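Local coordinates for protein DJ-1 homolog D (Arabidopsis thaliana, PDB 4OGG) that belongs to the DJ-1/PfpI family and carries two DJ-1-like domains in one chain, at residues Asn131-Thr136 and Val162-Leu167. Numbering follows the deposited sequence.
Sequences NGRKCT and VVDGSL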
loop_
_atom_site.group_PDB
_atom_site.type_symbol
_atom_site.label_atom_id
_atom_site.label_comp_id
_atom_site.label_asym_id
_atom_site.label_seq_id
_atom_site.Cartn_x
_atom_site.Cartn_y
_atom_site.Cartn_z
ATOM N N ASN C 131 -30.165 -8.746 -25.810
ATOM C CA ASN C 131 -31.035 -9.859 -26.167
ATOM C C ASN C 131 -30.793 -10.284 -27.613
ATOM O O ASN C 131 -30.996 -9.499 -28.535
ATOM C CB ASN C 131 -32.500 -9.460 -25.986
ATOM C CG ASN C 131 -33.413 -10.658 -25.785
ATOM O OD1 ASN C 131 -33.182 -11.734 -26.336
ATOM N ND2 ASN C 131 -34.469 -10.469 -25.000
ATOM N N GLY C 132 -30.348 -11.524 -27.799
ATOM C CA GLY C 132 -30.092 -12.040 -29.133
ATOM C C GLY C 132 -28.850 -11.491 -29.814
ATOM O O GLY C 132 -28.628 -11.742 -31.000
ATOM N N ARG C 133 -28.036 -10.750 -29.069
ATOM C CA ARG C 133 -26.817 -10.157 -29.609
ATOM C C ARG C 133 -25.579 -10.983 -29.275
ATOM O O ARG C 133 -25.420 -11.448 -28.147
ATOM C CB ARG C 133 -26.632 -8.743 -29.047
ATOM C CG ARG C 133 -27.714 -7.756 -29.450
ATOM C CD ARG C 133 -27.471 -7.226 -30.850
ATOM N NE ARG C 133 -26.751 -5.957 -30.853
ATOM C CZ ARG C 133 -27.249 -4.817 -30.384
ATOM N NH1 ARG C 133 -28.472 -4.785 -29.870
ATOM N NH2 ARG C 133 -26.527 -3.706 -30.437
ATOM N N LYS C 134 -24.704 -11.175 -30.259
ATOM C CA LYS C 134 -23.473 -11.914 -30.007
ATOM C C LYS C 134 -22.527 -10.964 -29.288
ATOM O O LYS C 134 -22.361 -9.814 -29.696
ATOM C CB LYS C 134 -22.825 -12.388 -31.311
ATOM C CG LYS C 134 -23.577 -13.512 -31.999
ATOM C CD LYS C 134 -22.780 -14.084 -33.160
ATOM C CE LYS C 134 -21.474 -14.711 -32.689
ATOM N NZ LYS C 134 -20.728 -15.354 -33.813
ATOM N N CYS C 135 -21.917 -11.436 -28.211
ATOM C CA CYS C 135 -20.998 -10.595 -27.465
ATOM C C CYS C 135 -20.160 -11.403 -26.492
ATOM O O CYS C 135 -20.522 -12.518 -26.117
ATOM C CB CYS C 135 -21.779 -9.520 -26.693
ATOM S SG CYS C 135 -23.047 -10.152 -25.544
ATOM N N THR C 136 -19.020 -10.838 -26.111
ATOM C CA THR C 136 -18.145 -11.462 -25.133
ATOM C C THR C 136 -17.995 -10.415 -24.034
ATOM O O THR C 136 -18.586 -9.336 -24.117
ATOM C CB THR C 136 -16.749 -11.798 -25.718
ATOM O OG1 THR C 136 -16.010 -12.582 -24.769
ATOM C CG2 THR C 136 -15.966 -10.531 -26.008
ATOM N N VAL C 162 -15.552 -9.402 -30.035
ATOM C CA VAL C 162 -16.707 -9.887 -30.776
ATOM C C VAL C 162 -17.484 -8.694 -31.308
ATOM O O VAL C 162 -17.459 -7.615 -30.715
ATOM C CB VAL C 162 -17.635 -10.737 -29.875
ATOM C CG1 VAL C 162 -18.931 -11.051 -30.599
ATOM C CG2 VAL C 162 -16.931 -12.026 -29.481
ATOM N N VAL C 163 -18.159 -8.884 -32.435
ATOM C CA VAL C 163 -18.940 -7.813 -33.027
ATOM C C VAL C 163 -20.328 -8.297 -33.432
ATOM O O VAL C 163 -20.500 -9.419 -33.906
ATOM C CB VAL C 163 -18.246 -7.232 -34.279
ATOM C CG1 VAL C 163 -19.034 -6.043 -34.809
ATOM C CG2 VAL C 163 -16.825 -6.817 -33.945
ATOM N N ASP C 164 -21.320 -7.443 -33.216
ATOM C CA ASP C 164 -22.694 -7.741 -33.590
ATOM C C ASP C 164 -23.232 -6.401 -34.047
ATOM O O ASP C 164 -23.546 -5.539 -33.225
ATOM C CB ASP C 164 -23.499 -8.259 -32.395
ATOM C CG ASP C 164 -24.896 -8.720 -32.792
ATOM O OD1 ASP C 164 -25.687 -7.883 -33.275
ATOM O OD2 ASP C 164 -25.201 -9.920 -32.632
ATOM N N GLY C 165 -23.317 -6.216 -35.361
ATOM C CA GLY C 165 -23.787 -4.948 -35.881
ATOM C C GLY C 165 -22.781 -3.891 -35.470
ATOM O O GLY C 165 -21.597 -3.997 -35.793
ATOM N N SER C 166 -23.248 -2.883 -34.741
ATOM C CA SER C 166 -22.373 -1.814 -34.282
ATOM C C SER C 166 -21.928 -2.022 -32.832
ATOM O O SER C 166 -21.255 -1.163 -32.264
ATOM C CB SER C 166 -23.083 -0.461 -34.415
ATOM O OG SER C 166 -24.207 -0.390 -33.553
ATOM N N LEU C 167 -22.303 -3.155 -32.241
ATOM C CA LEU C 167 -21.922 -3.461 -30.862
ATOM C C LEU C 167 -20.605 -4.224 -30.830
ATOM O O LEU C 167 -20.528 -5.372 -31.268
ATOM C CB LEU C 167 -23.004 -4.292 -30.161
ATOM C CG LEU C 167 -22.623 -4.794 -28.761
ATOM C CD1 LEU C 167 -22.360 -3.615 -27.835
ATOM C CD2 LEU C 167 -23.736 -5.672 -28.207
HETATM O O HOH W 1 -27.131 -11.789 -33.260
HETATM O O HOH W 2 -20.438 -7.688 -29.377
#
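Asp164 OD2 takes two hydrogen bonds. The backbone N of Lys134 gives a nearly straight one, with Lys134 N 2.7 Å from Asp164 OD2 and an N-H...O angle of 170°. It comes in from above the carboxylate plane, well out of it. Water 1 gives the second bond, 2.8 Å from its oxygen to Asp164 OD2, and also donates to Gly132 O, so it ties the carboxylate to the loop before the strand. The other oxygen, OD1, forms a salt bridge with Arg133, whose NE lies 3.3 Å away. The carboxylate thus holds both the main chain and a side chain of 131-136, which probably favours its charged form. CG of Asp164 lies anti to the backbone N (chi1 -174°), and this carries the carboxylate across to the other segment.

Bends at chi2 and chi3 bring CD and NE of Arg133 up to Asp164 OD1. Its guanidinium meets the carboxylate at an edge, the two planes 49° apart. NH2 of the same group rests 3.6 Å from Leu167 CB. Further along, Val162 packs with both branches: CG1 lies against Lys134 O and Cys135 CA, while CG2 sits 3.8 Å from Thr136 CB. Between these two patches, water 2 can donate to Lys134 O or Leu167 O, though other acceptors compete for its protons.

No direct backbone hydrogen bond joins the segments. Asp164 to Leu167 form a type II' turn, the tight hairpin between strands 161-164 and 167-170. Strand 161-164 is an outermost strand of the six-stranded mixed sheet within this chain. Strand 134-135 pairs instead with the parallel strand 151-152, through Arg133 and Cys135 to Lys151. The contact therefore joins this small two-stranded sheet, whose strands follow helices 121-126 and 142-147, to the edge hairpin of the main sheet.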